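Local coordinates for X-PRO dipeptidase (Streptococcus pyogenes M1 GAS, PDB 3O5V), which probably hydrolyses Xaa-Pro dipeptides as a manganese-dependent M24B-family prolidase, of which this chain is the N-terminal creatinase/prolidase domain, at residues L19-D24 with K96-E101; Q42-V47 with V54-A59. All coordinates share one frame; numbering follows the deposited sequence.

Contact 1 of 2, residues L19-D24 with K96-E101; sequences LAIFSD and KTIYAE
Carboxylate oxygen OE1 of Glu101 takes two successive backbone N-H groups just beyond the end of strand 19-22. Ser23 N reaches it at 2.9 Å, nearly in line with the C-O bond, whereas Asp24 N, 3.1 Å from the same Glu101 OE1, comes from above the carboxylate plane. Glu101 can reach this far because its chain is extended beyond CG (chi2 -178°). The same oxygen lies at the edge of the Phe22 ring, whose plane stands 68° from that of the carboxylate. The other oxygen, OE2, is hydrogen-bonded to Thr27 OG1 in the helix that follows, so both ends of the carboxylate are held. Asp24 is the N-cap residue of that helix, its OD1 accepting from Val26 N. Where the strands diverge, a water bridges them, donating to Ile21 O at 2.9 Å and accepting from Glu101 N at 3.0 Å; it also pairs with Ser23 OG.

Further back, strands 19-22 and 97-100 are parallel neighbours inside the sheet of the creatinase/prolidase N-terminal domain. Tyr99 N bonds to Leu19 O at 2.8 Å and Tyr99 O accepts from Ile21 N at 2.7 Å, the residues either side of its partner Ala20, as in any parallel pair. On the face with Leu19 and Ala100, Ile21 CD1 packs 3.9 Å from Ile98 CG2; helix 3-14 covers the opposite face, with Ala20 and Tyr99. A buried acid thus takes over where strand pairing stops; its three donors would probably stabilise a negative charge, against the nearby Asp24 carboxylate.

Contact 2 of 2, residues Q42-V47 with V54-A59; sequences QLFLFV and VLFVPA
The hairpin of strands 44-48 and 54-58 supplies two neighbouring antiparallel strands of the domain's mixed sheet, and this contact is its paired body. Phe44 and Phe56 form a hydrogen-bonded pair, with Phe56 N 2.8 Å from Phe44 O and Phe44 N 3.0 Å from Phe56 O. A second such pair joins Phe46 to Val54: Phe46 N meets Val54 O at 2.8 Å, the donor tilted 19° from the carbonyl plane, and Val54 N returns a bond to Phe46 O. Between them sits the non-hydrogen-bonded pair of Leu45 and Leu55.

The aromatic face carries Phe44, Phe46, Val54 and Phe56. Phe46 and Phe56 lie side by side and point the same way, but their rings do not stack; instead CB of Phe56 comes in the plane of the Phe46 ring, at its edge, 3.9 Å from Phe46 CE2. With its CG anti to the backbone N (chi1 -177°), the Phe56 ring is carried toward Gln42, whose CB lies at its edge, and Tyr76 of the next strand meets it with nearly parallel planes. Ile86 of helix 82-89 packs on both Phe46 and Phe56.

The other face is aliphatic. Leu55 CD1 reaches Leu45 CD1 at 4.1 Å, while the Leu43 and Val57 side chains cross obliquely, with Leu43 CD1 3.7 Å from Val57 CG1; Ile28 of helix 25-32 packs against Leu43 and Leu45. At the open end of the hairpin Pro58 CD lies 3.2 Å from Gln42 O, a buried carbonyl with no hydrogen-bonding partner. Proline has no N-H for a further pair with Gln42, consistent with the backbone bonding stopping at Phe44 and Phe56 and leaving that oxygen against the proline ring.

Overall arrangement
Both contacts are buried and belong to one mixed sheet, where strands 19-22 and 44-48 are neighbours. Their edges meet through probable hydrogen bonds from Val47 N to Ala20 O and from Phe22 N to Leu45 O, making the four strands continuous. Contact 1 joins strands far apart in sequence, side by side and parallel; contact 2 pairs the arms of a hairpin formed within the intervening chain. Their chemistry differs accordingly. Contact 2 relies on backbone pairs and apolar side chains, aromatic on one face and aliphatic on the other, whereas contact 1 adds a buried carboxylate and a water where its strands end and helix 25-32 begins.

Contact 1 of 2, residues L19-D24 with K96-E101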
loop_
_atom_site.group_PDB
_atom_site.type_symbol
_atom_site.label_atom_id
_atom_site.label_comp_id
_atom_site.label_asym_id
_atom_site.label_seq_id
_atom_site.Cartn_x
_atom_site.Cartn_y
_atom_site.Cartn_z
ATOM N N LEU A 19 -5.050 -2.115 -8.624
ATOM C CA LEU A 19 -4.452 -1.863 -7.302
ATOM C C LEU A 19 -2.932 -1.982 -7.326
ATOM O O LEU A 19 -2.394 -2.954 -7.857
ATOM C CB LEU A 19 -4.983 -2.897 -6.300
ATOM C CG LEU A 19 -5.281 -2.594 -4.820
ATOM C CD1 LEU A 19 -4.995 -3.787 -3.884
ATOM C CD2 LEU A 19 -4.688 -1.305 -4.253
ATOM N N ALA A 20 -2.242 -1.002 -6.746
ATOM C CA ALA A 20 -0.810 -1.130 -6.459
ATOM C C ALA A 20 -0.637 -1.126 -4.946
ATOM O O ALA A 20 -1.280 -0.326 -4.247
ATOM C CB ALA A 20 -0.017 0.012 -7.089
ATOM N N ILE A 21 0.213 -2.017 -4.440
ATOM C CA ILE A 21 0.491 -2.080 -3.006
ATOM C C ILE A 21 1.955 -1.800 -2.764
ATOM O O ILE A 21 2.817 -2.615 -3.117
ATOM C CB ILE A 21 0.105 -3.462 -2.363
ATOM C CG1 ILE A 21 -1.329 -3.857 -2.731
ATOM C CG2 ILE A 21 0.339 -3.434 -0.854
ATOM C CD1 ILE A 21 -1.810 -5.171 -2.082
ATOM N N PHE A 22 2.256 -0.639 -2.189
ATOM C CA PHE A 22 3.650 -0.326 -1.883
ATOM C C PHE A 22 3.997 -0.752 -0.462
ATOM O O PHE A 22 3.153 -0.644 0.427
ATOM C CB PHE A 22 3.928 1.158 -2.123
ATOM C CG PHE A 22 3.700 1.582 -3.549
ATOM C CD1 PHE A 22 4.727 1.497 -4.489
ATOM C CD2 PHE A 22 2.446 2.036 -3.961
ATOM C CE1 PHE A 22 4.512 1.884 -5.826
ATOM C CE2 PHE A 22 2.217 2.429 -5.287
ATOM C CZ PHE A 22 3.258 2.342 -6.222
ATOM N N SER A 23 5.213 -1.271 -0.259
ATOM C CA SER A 23 5.644 -1.719 1.080
ATOM C C SER A 23 6.985 -1.123 1.529
ATOM O O SER A 23 7.281 -1.099 2.731
ATOM C CB SER A 23 5.692 -3.253 1.165
ATOM O OG SER A 23 6.526 -3.761 0.133
ATOM N N ASP A 24 7.809 -0.674 0.573
ATOM C CA ASP A 24 9.163 -0.237 0.876
ATOM C C ASP A 24 9.045 1.163 1.463
ATOM O O ASP A 24 8.493 2.055 0.793
ATOM C CB ASP A 24 10.001 -0.221 -0.423
ATOM C CG ASP A 24 11.494 0.063 -0.189
ATOM O OD1 ASP A 24 11.874 0.795 0.753
ATOM O OD2 ASP A 24 12.298 -0.449 -0.993
ATOM N N LYS A 96 -8.676 -7.794 -9.504
ATOM C CA LYS A 96 -8.302 -9.001 -10.245
ATOM C C LYS A 96 -6.813 -9.043 -10.533
ATOM O O LYS A 96 -6.208 -10.119 -10.598
ATOM C CB LYS A 96 -9.128 -9.115 -11.534
ATOM C CG LYS A 96 -10.515 -9.716 -11.274
ATOM C CD LYS A 96 -11.515 -9.461 -12.396
ATOM C CE LYS A 96 -12.755 -10.341 -12.193
ATOM N NZ LYS A 96 -14.038 -9.609 -12.429
ATOM N N THR A 97 -6.225 -7.862 -10.709
ATOM C CA THR A 97 -4.814 -7.742 -11.016
ATOM C C THR A 97 -4.215 -6.725 -10.054
ATOM O O THR A 97 -4.712 -5.604 -9.954
ATOM C CB THR A 97 -4.588 -7.274 -12.467
ATOM O OG1 THR A 97 -5.326 -8.116 -13.371
ATOM C CG2 THR A 97 -3.126 -7.343 -12.813
ATOM N N ILE A 98 -3.170 -7.148 -9.343
ATOM C CA ILE A 98 -2.504 -6.335 -8.319
ATOM C C ILE A 98 -1.017 -6.188 -8.640
ATOM O O ILE A 98 -0.366 -7.136 -9.087
ATOM C CB ILE A 98 -2.714 -6.935 -6.908
ATOM C CG1 ILE A 98 -4.207 -7.015 -6.595
ATOM C CG2 ILE A 98 -1.995 -6.128 -5.818
ATOM C CD1 ILE A 98 -4.518 -7.898 -5.425
ATOM N N TYR A 99 -0.488 -4.984 -8.450
ATOM C CA TYR A 99 0.947 -4.770 -8.511
ATOM C C TYR A 99 1.552 -4.596 -7.113
ATOM O O TYR A 99 0.969 -3.914 -6.275
ATOM C CB TYR A 99 1.252 -3.564 -9.391
ATOM C CG TYR A 99 1.290 -3.924 -10.858
ATOM C CD1 TYR A 99 2.509 -4.075 -11.518
ATOM C CD2 TYR A 99 0.114 -4.134 -11.579
ATOM C CE1 TYR A 99 2.562 -4.416 -12.859
ATOM C CE2 TYR A 99 0.155 -4.484 -12.936
ATOM C CZ TYR A 99 1.382 -4.620 -13.561
ATOM O OH TYR A 99 1.442 -4.964 -14.891
ATOM N N ALA A 100 2.705 -5.223 -6.862
ATOM C CA ALA A 100 3.420 -5.050 -5.588
ATOM C C ALA A 100 4.938 -5.051 -5.795
ATOM O O ALA A 100 5.416 -5.460 -6.849
ATOM C CB ALA A 100 2.994 -6.130 -4.564
ATOM N N GLU A 101 5.688 -4.570 -4.802
ATOM C CA GLU A 101 7.141 -4.400 -4.931
ATOM C C GLU A 101 7.862 -5.681 -4.539
ATOM O O GLU A 101 8.227 -5.868 -3.365
ATOM C CB GLU A 101 7.653 -3.251 -4.047
ATOM C CG GLU A 101 7.052 -1.913 -4.365
ATOM C CD GLU A 101 7.635 -0.822 -3.494
ATOM O OE1 GLU A 101 7.093 -0.576 -2.392
ATOM O OE2 GLU A 101 8.646 -0.217 -3.911
HETATM O O HOH W 1 4.824 -4.405 -1.981
#

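Contact 2 of 2, residues Q42-V47 with V54-A59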
loop_
_atom_site.group_PDB
_atom_site.type_symbol
_atom_site.label_atom_id
_atom_site.label_comp_id
_atom_site.label_asym_id
_atom_site.label_seq_id
_atom_site.Cartn_x
_atom_site.Cartn_y
_atom_site.Cartn_z
ATOM N N GLN A 42 3.645 -3.929 10.419
ATOM C CA GLN A 42 3.226 -3.787 9.021
ATOM C C GLN A 42 3.109 -2.328 8.561
ATOM O O GLN A 42 2.686 -1.463 9.319
ATOM C CB GLN A 42 1.899 -4.514 8.802
ATOM C CG GLN A 42 1.954 -6.009 9.178
ATOM C CD GLN A 42 2.899 -6.822 8.291
ATOM O OE1 GLN A 42 3.128 -6.487 7.124
ATOM N NE2 GLN A 42 3.439 -7.912 8.844
ATOM N N LEU A 43 3.468 -2.093 7.302
ATOM C CA LEU A 43 3.345 -0.795 6.633
ATOM C C LEU A 43 2.962 -1.068 5.181
ATOM O O LEU A 43 3.670 -1.798 4.503
ATOM C CB LEU A 43 4.686 -0.053 6.685
ATOM C CG LEU A 43 4.874 1.142 5.749
ATOM C CD1 LEU A 43 4.000 2.317 6.207
ATOM C CD2 LEU A 43 6.350 1.524 5.680
ATOM N N PHE A 44 1.843 -0.501 4.713
ATOM C CA PHE A 44 1.442 -0.618 3.296
ATOM C C PHE A 44 0.794 0.664 2.799
ATOM O O PHE A 44 0.038 1.326 3.542
ATOM C CB PHE A 44 0.440 -1.773 3.049
ATOM C CG PHE A 44 0.977 -3.146 3.332
ATOM C CD1 PHE A 44 1.936 -3.727 2.496
ATOM C CD2 PHE A 44 0.482 -3.889 4.416
ATOM C CE1 PHE A 44 2.422 -5.019 2.756
ATOM C CE2 PHE A 44 0.967 -5.167 4.692
ATOM C CZ PHE A 44 1.932 -5.740 3.857
ATOM N N LEU A 45 1.098 1.023 1.556
ATOM C CA LEU A 45 0.334 2.052 0.851
ATOM C C LEU A 45 -0.491 1.415 -0.270
ATOM O O LEU A 45 0.056 0.832 -1.200
ATOM C CB LEU A 45 1.258 3.146 0.280
ATOM C CG LEU A 45 0.562 4.239 -0.543
ATOM C CD1 LEU A 45 -0.375 5.095 0.330
ATOM C CD2 LEU A 45 1.553 5.139 -1.238
ATOM N N PHE A 46 -1.811 1.529 -0.162
ATOM C CA PHE A 46 -2.736 0.932 -1.137
ATOM C C PHE A 46 -3.184 2.002 -2.117
ATOM O O PHE A 46 -3.915 2.935 -1.739
ATOM C CB PHE A 46 -3.953 0.345 -0.410
ATOM C CG PHE A 46 -3.619 -0.807 0.499
ATOM C CD1 PHE A 46 -3.478 -2.102 -0.018
ATOM C CD2 PHE A 46 -3.411 -0.600 1.861
ATOM C CE1 PHE A 46 -3.152 -3.174 0.818
ATOM C CE2 PHE A 46 -3.096 -1.665 2.711
ATOM C CZ PHE A 46 -2.962 -2.952 2.191
ATOM N N VAL A 47 -2.738 1.887 -3.364
ATOM C CA VAL A 47 -3.138 2.844 -4.405
ATOM C C VAL A 47 -4.092 2.177 -5.403
ATOM O O VAL A 47 -3.673 1.474 -6.330
ATOM C CB VAL A 47 -1.905 3.466 -5.127
ATOM C CG1 VAL A 47 -2.340 4.535 -6.118
ATOM C CG2 VAL A 47 -0.921 4.037 -4.105
ATOM N N VAL A 54 -4.974 4.607 0.351
ATOM C CA VAL A 54 -5.070 4.350 1.787
ATOM C C VAL A 54 -3.704 3.986 2.347
ATOM O O VAL A 54 -3.058 3.037 1.868
ATOM C CB VAL A 54 -6.059 3.208 2.110
ATOM C CG1 VAL A 54 -6.137 2.977 3.629
ATOM C CG2 VAL A 54 -7.445 3.517 1.555
ATOM N N LEU A 55 -3.270 4.725 3.371
ATOM C CA LEU A 55 -2.053 4.363 4.079
ATOM C C LEU A 55 -2.397 3.527 5.308
ATOM O O LEU A 55 -3.237 3.929 6.120
ATOM C CB LEU A 55 -1.232 5.597 4.488
ATOM C CG LEU A 55 0.109 5.238 5.156
ATOM C CD1 LEU A 55 1.087 4.618 4.166
ATOM C CD2 LEU A 55 0.725 6.457 5.811
ATOM N N PHE A 56 -1.734 2.381 5.432
ATOM C CA PHE A 56 -1.903 1.475 6.582
ATOM C C PHE A 56 -0.606 1.417 7.392
ATOM O O PHE A 56 0.445 1.058 6.847
ATOM C CB PHE A 56 -2.280 0.059 6.092
ATOM C CG PHE A 56 -2.540 -0.914 7.217
ATOM C CD1 PHE A 56 -3.753 -0.893 7.899
ATOM C CD2 PHE A 56 -1.569 -1.842 7.598
ATOM C CE1 PHE A 56 -4.002 -1.779 8.980
ATOM C CE2 PHE A 56 -1.808 -2.742 8.659
ATOM C CZ PHE A 56 -3.031 -2.697 9.352
ATOM N N VAL A 57 -0.677 1.766 8.683
ATOM C CA VAL A 57 0.509 1.881 9.539
ATOM C C VAL A 57 0.279 1.304 10.950
ATOM O O VAL A 57 -0.861 1.118 11.363
ATOM C CB VAL A 57 0.962 3.389 9.688
ATOM C CG1 VAL A 57 1.527 3.927 8.370
ATOM C CG2 VAL A 57 -0.201 4.283 10.174
ATOM N N PRO A 58 1.367 1.047 11.707
ATOM C CA PRO A 58 1.155 0.815 13.142
ATOM C C PRO A 58 0.473 2.017 13.791
ATOM O O PRO A 58 0.741 3.166 13.403
ATOM C CB PRO A 58 2.572 0.687 13.693
ATOM C CG PRO A 58 3.448 0.387 12.498
ATOM C CD PRO A 58 2.791 1.049 11.340
ATOM N N ALA A 59 -0.378 1.759 14.784
ATOM C CA ALA A 59 -1.102 2.815 15.498
ATOM C C ALA A 59 -0.148 3.907 15.960
ATOM O O ALA A 59 -0.482 5.087 15.915
ATOM C CB ALA A 59 -1.829 2.231 16.699
#